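Local coordinates for protein LS-24 (Lathyrus sativus, PDB 3LP9) that is a seed albumin with a hemopexin fold that probably binds hemin as a monomer and spermine as a dimer, at residues D69-E74 against R128-Y133. Residues are numbered along the deposited sequence; the frame is centred on the assembly and turned at random.
Sequences DTENNE and RGKEVY. With NA (sodium ion), chain G.
E71 reaches K130 with chi1 48°, which sets CG between the backbone N and the carbonyl carbon; beyond CG the chain is extended. In K130, chi1 -53° puts CG opposite the carbonyl carbon, and the rest of the chain stretches across to the other loop. The two chains lie at a slant to each other. E71 OE1 does the touching. It sits 3.4 Å from K130 CE and forms a long salt bridge of 3.6 Å with K130 NZ. The lysine thus offers its last methylene as well as its ammonium group to one carboxylate oxygen. The same oxygen is hydrogen-bonded to the hydroxyl of Y145, a stronger partner than the lysine. The bridge adds a loose charge contact at the surface, and only 84 Å² is buried between the segments.

Both ends are carried by type II' beta turns. The first runs from E71 to E74 and is closed by the hydrogen bond from E74 N to E71 O, 3.0 Å. The second runs from R128 to E131 and is closed by the hydrogen bond from E131 N to R128 O, also 3.0 Å. At the start of the first segment, D69 OD1 binds a sodium ion at 2.8 Å, while OD2 of the same carboxylate makes a salt bridge with R11. R125 links the two loops from strand 122-125, with NE bonded to T70 O and NH1 to G129 O.

The contact therefore joins two neighbouring antiparallel sheets of the hemopexin propeller. One turn connects strands 66-69 and 74-79, and the other connects strands 122-125 and 131-136.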
ATOM      1  N   ASP A  69       9.886  17.863  -1.195  1.00 15.91           N
ATOM      2  CA  ASP A  69      10.680  17.982  -2.417  1.00 15.80           C
ATOM      3  C   ASP A  69      12.125  17.608  -2.149  1.00 16.46           C
ATOM      4  O   ASP A  69      12.651  17.849  -1.067  1.00 16.28           O
ATOM      5  CB  ASP A  69      10.604  19.403  -2.914  1.00 15.34           C
ATOM      6  CG  ASP A  69      10.829  20.440  -1.807  1.00 15.46           C
ATOM      7  OD1 ASP A  69       9.952  20.608  -0.910  1.00 15.41           O
ATOM      8  OD2 ASP A  69      11.844  21.147  -1.904  1.00 14.06           O
ATOM      9  N   THR A  70      12.777  16.994  -3.143  1.00 16.85           N
ATOM     10  CA  THR A  70      14.176  16.589  -3.005  1.00 16.28           C
ATOM     11  C   THR A  70      14.961  17.561  -3.870  1.00 16.18           C
ATOM     12  O   THR A  70      15.556  18.512  -3.381  1.00 16.51           O
ATOM     13  CB  THR A  70      14.352  15.078  -3.400  1.00 16.79           C
ATOM     14  OG1 THR A  70      13.517  14.782  -4.525  1.00 16.04           O
ATOM     15  CG2 THR A  70      13.903  14.165  -2.266  1.00 16.17           C
ATOM     16  N   GLU A  71      14.890  17.360  -5.174  1.00 15.98           N
ATOM     17  CA  GLU A  71      15.666  18.109  -6.118  1.00 15.60           C
ATOM     18  C   GLU A  71      15.012  17.986  -7.466  1.00 16.17           C
ATOM     19  O   GLU A  71      14.325  17.014  -7.729  1.00 16.28           O
ATOM     20  CB  GLU A  71      17.090  17.595  -6.207  1.00 15.34           C
ATOM     21  CG  GLU A  71      17.301  16.074  -6.360  1.00 15.68           C
ATOM     22  CD  GLU A  71      18.801  15.736  -6.273  1.00 17.09           C
ATOM     23  OE1 GLU A  71      19.380  15.820  -5.172  1.00 16.95           O
ATOM     24  OE2 GLU A  71      19.410  15.370  -7.284  1.00 16.77           O
ATOM     25  N   ASN A  72      15.227  18.992  -8.316  1.00 16.80           N
ATOM     26  CA  ASN A  72      14.630  19.005  -9.641  1.00 16.97           C
ATOM     27  C   ASN A  72      13.107  18.945  -9.525  1.00 16.60           C
ATOM     28  O   ASN A  72      12.516  19.703  -8.734  1.00 17.26           O
ATOM     29  CB  ASN A  72      15.221  17.868 -10.490  1.00 17.25           C
ATOM     30  CG  ASN A  72      16.672  18.106 -10.792  1.00 16.55           C
ATOM     31  OD1 ASN A  72      17.036  19.206 -11.098  1.00 17.96           O
ATOM     32  ND2 ASN A  72      17.505  17.101 -10.640  1.00 16.62           N
ATOM     33  N   ASN A  73      12.471  18.069 -10.284  1.00 16.13           N
ATOM     34  CA  ASN A  73      11.025  17.967 -10.189  1.00 16.30           C
ATOM     35  C   ASN A  73      10.648  16.706  -9.421  1.00 16.05           C
ATOM     36  O   ASN A  73       9.634  16.122  -9.695  1.00 16.38           O
ATOM     37  CB  ASN A  73      10.330  17.969 -11.574  1.00 16.21           C
ATOM     38  CG  ASN A  73      10.686  19.184 -12.433  1.00 15.78           C
ATOM     39  OD1 ASN A  73      11.090  20.217 -11.933  1.00 16.04           O
ATOM     40  ND2 ASN A  73      10.512  19.050 -13.736  1.00 14.82           N
ATOM     41  N   GLU A  74      11.461  16.303  -8.446  1.00 16.32           N
ATOM     42  CA  GLU A  74      11.149  15.139  -7.617  1.00 16.42           C
ATOM     43  C   GLU A  74      10.785  15.441  -6.168  1.00 16.34           C
ATOM     44  O   GLU A  74      11.126  16.488  -5.663  1.00 16.40           O
ATOM     45  CB  GLU A  74      12.308  14.151  -7.630  1.00 16.09           C
ATOM     46  CG  GLU A  74      12.619  13.662  -9.034  1.00 17.89           C
ATOM     47  CD  GLU A  74      13.772  12.714  -9.115  1.00 16.48           C
ATOM     48  OE1 GLU A  74      14.107  12.091  -8.080  1.00 17.20           O
ATOM     49  OE2 GLU A  74      14.324  12.571 -10.223  1.00 17.00           O
ATOM     50  N   ARG A 128      20.348  23.014   3.239  1.00 16.93           N
ATOM     51  CA  ARG A 128      21.677  22.457   3.397  1.00 17.18           C
ATOM     52  C   ARG A 128      21.892  21.062   2.804  1.00 16.80           C
ATOM     53  O   ARG A 128      21.272  20.106   3.245  1.00 16.94           O
ATOM     54  CB  ARG A 128      21.985  22.440   4.870  1.00 17.65           C
ATOM     55  CG  ARG A 128      23.020  21.446   5.241  1.00 18.61           C
ATOM     56  CD  ARG A 128      24.318  22.150   5.409  1.00 16.82           C
ATOM     57  NE  ARG A 128      24.861  21.481   6.576  1.00 19.77           N
ATOM     58  CZ  ARG A 128      24.970  22.069   7.762  1.00 18.26           C
ATOM     59  NH1 ARG A 128      24.616  23.359   7.910  1.00 18.38           N
ATOM     60  NH2 ARG A 128      25.425  21.363   8.787  1.00 16.39           N
ATOM     61  N   GLY A 129      22.824  20.958   1.842  1.00 16.68           N
ATOM     62  CA  GLY A 129      23.132  19.704   1.127  1.00 16.16           C
ATOM     63  C   GLY A 129      21.872  18.946   0.723  1.00 16.10           C
ATOM     64  O   GLY A 129      20.946  19.513   0.097  1.00 15.41           O
ATOM     65  N   LYS A 130      21.846  17.662   1.066  1.00 15.76           N
ATOM     66  CA  LYS A 130      20.644  16.826   0.810  1.00 15.95           C
ATOM     67  C   LYS A 130      19.877  16.484   2.102  1.00 15.69           C
ATOM     68  O   LYS A 130      19.236  15.428   2.204  1.00 14.76           O
ATOM     69  CB  LYS A 130      21.063  15.566   0.045  1.00 16.04           C
ATOM     70  CG  LYS A 130      21.846  15.859  -1.198  1.00 15.81           C
ATOM     71  CD  LYS A 130      21.961  14.607  -1.972  1.00 17.90           C
ATOM     72  CE  LYS A 130      22.108  14.834  -3.471  1.00 18.73           C
ATOM     73  NZ  LYS A 130      21.981  13.475  -4.149  1.00 17.11           N
ATOM     74  N   GLU A 131      19.973  17.390   3.079  1.00 15.18           N
ATOM     75  CA  GLU A 131      19.345  17.188   4.381  1.00 16.16           C
ATOM     76  C   GLU A 131      17.826  17.488   4.439  1.00 16.10           C
ATOM     77  O   GLU A 131      17.314  18.283   3.677  1.00 16.36           O
ATOM     78  CB  GLU A 131      20.129  17.906   5.477  1.00 16.49           C
ATOM     79  CG  GLU A 131      21.546  17.346   5.674  1.00 14.68           C
ATOM     80  CD  GLU A 131      22.331  18.077   6.716  1.00 15.71           C
ATOM     81  OE1 GLU A 131      21.706  18.654   7.631  1.00 15.40           O
ATOM     82  OE2 GLU A 131      23.579  18.102   6.612  1.00 15.12           O
ATOM     83  N   VAL A 132      17.114  16.757   5.298  1.00 16.34           N
ATOM     84  CA  VAL A 132      15.627  16.785   5.417  1.00 15.25           C
ATOM     85  C   VAL A 132      15.292  16.643   6.911  1.00 15.76           C
ATOM     86  O   VAL A 132      15.973  15.912   7.638  1.00 16.58           O
ATOM     87  CB  VAL A 132      14.901  15.645   4.617  1.00 14.78           C
ATOM     88  CG1 VAL A 132      13.408  15.775   4.676  1.00 12.95           C
ATOM     89  CG2 VAL A 132      15.322  15.593   3.186  1.00 14.44           C
ATOM     90  N   TYR A 133      14.287  17.373   7.372  1.00 15.90           N
ATOM     91  CA  TYR A 133      13.724  17.192   8.706  1.00 15.98           C
ATOM     92  C   TYR A 133      12.373  16.575   8.622  1.00 15.25           C
ATOM     93  O   TYR A 133      11.516  17.045   7.904  1.00 15.56           O
ATOM     94  CB  TYR A 133      13.636  18.519   9.465  1.00 15.54           C
ATOM     95  CG  TYR A 133      14.995  19.194   9.592  1.00 15.60           C
ATOM     96  CD1 TYR A 133      15.749  19.114  10.787  1.00 14.86           C
ATOM     97  CD2 TYR A 133      15.533  19.900   8.512  1.00 14.05           C
ATOM     98  CE1 TYR A 133      16.987  19.725  10.870  1.00 14.44           C
ATOM     99  CE2 TYR A 133      16.765  20.487   8.587  1.00 13.23           C
ATOM    100  CZ  TYR A 133      17.481  20.401   9.753  1.00 13.81           C
ATOM    101  OH  TYR A 133      18.704  21.033   9.806  1.00 16.83           O
TER
HETATM  102 NA    NA G 318      10.021  21.226   1.772  1.00 17.15          NA
HETATM  103  O   HOH W   1       7.647  19.592   2.482  1.00 15.75           O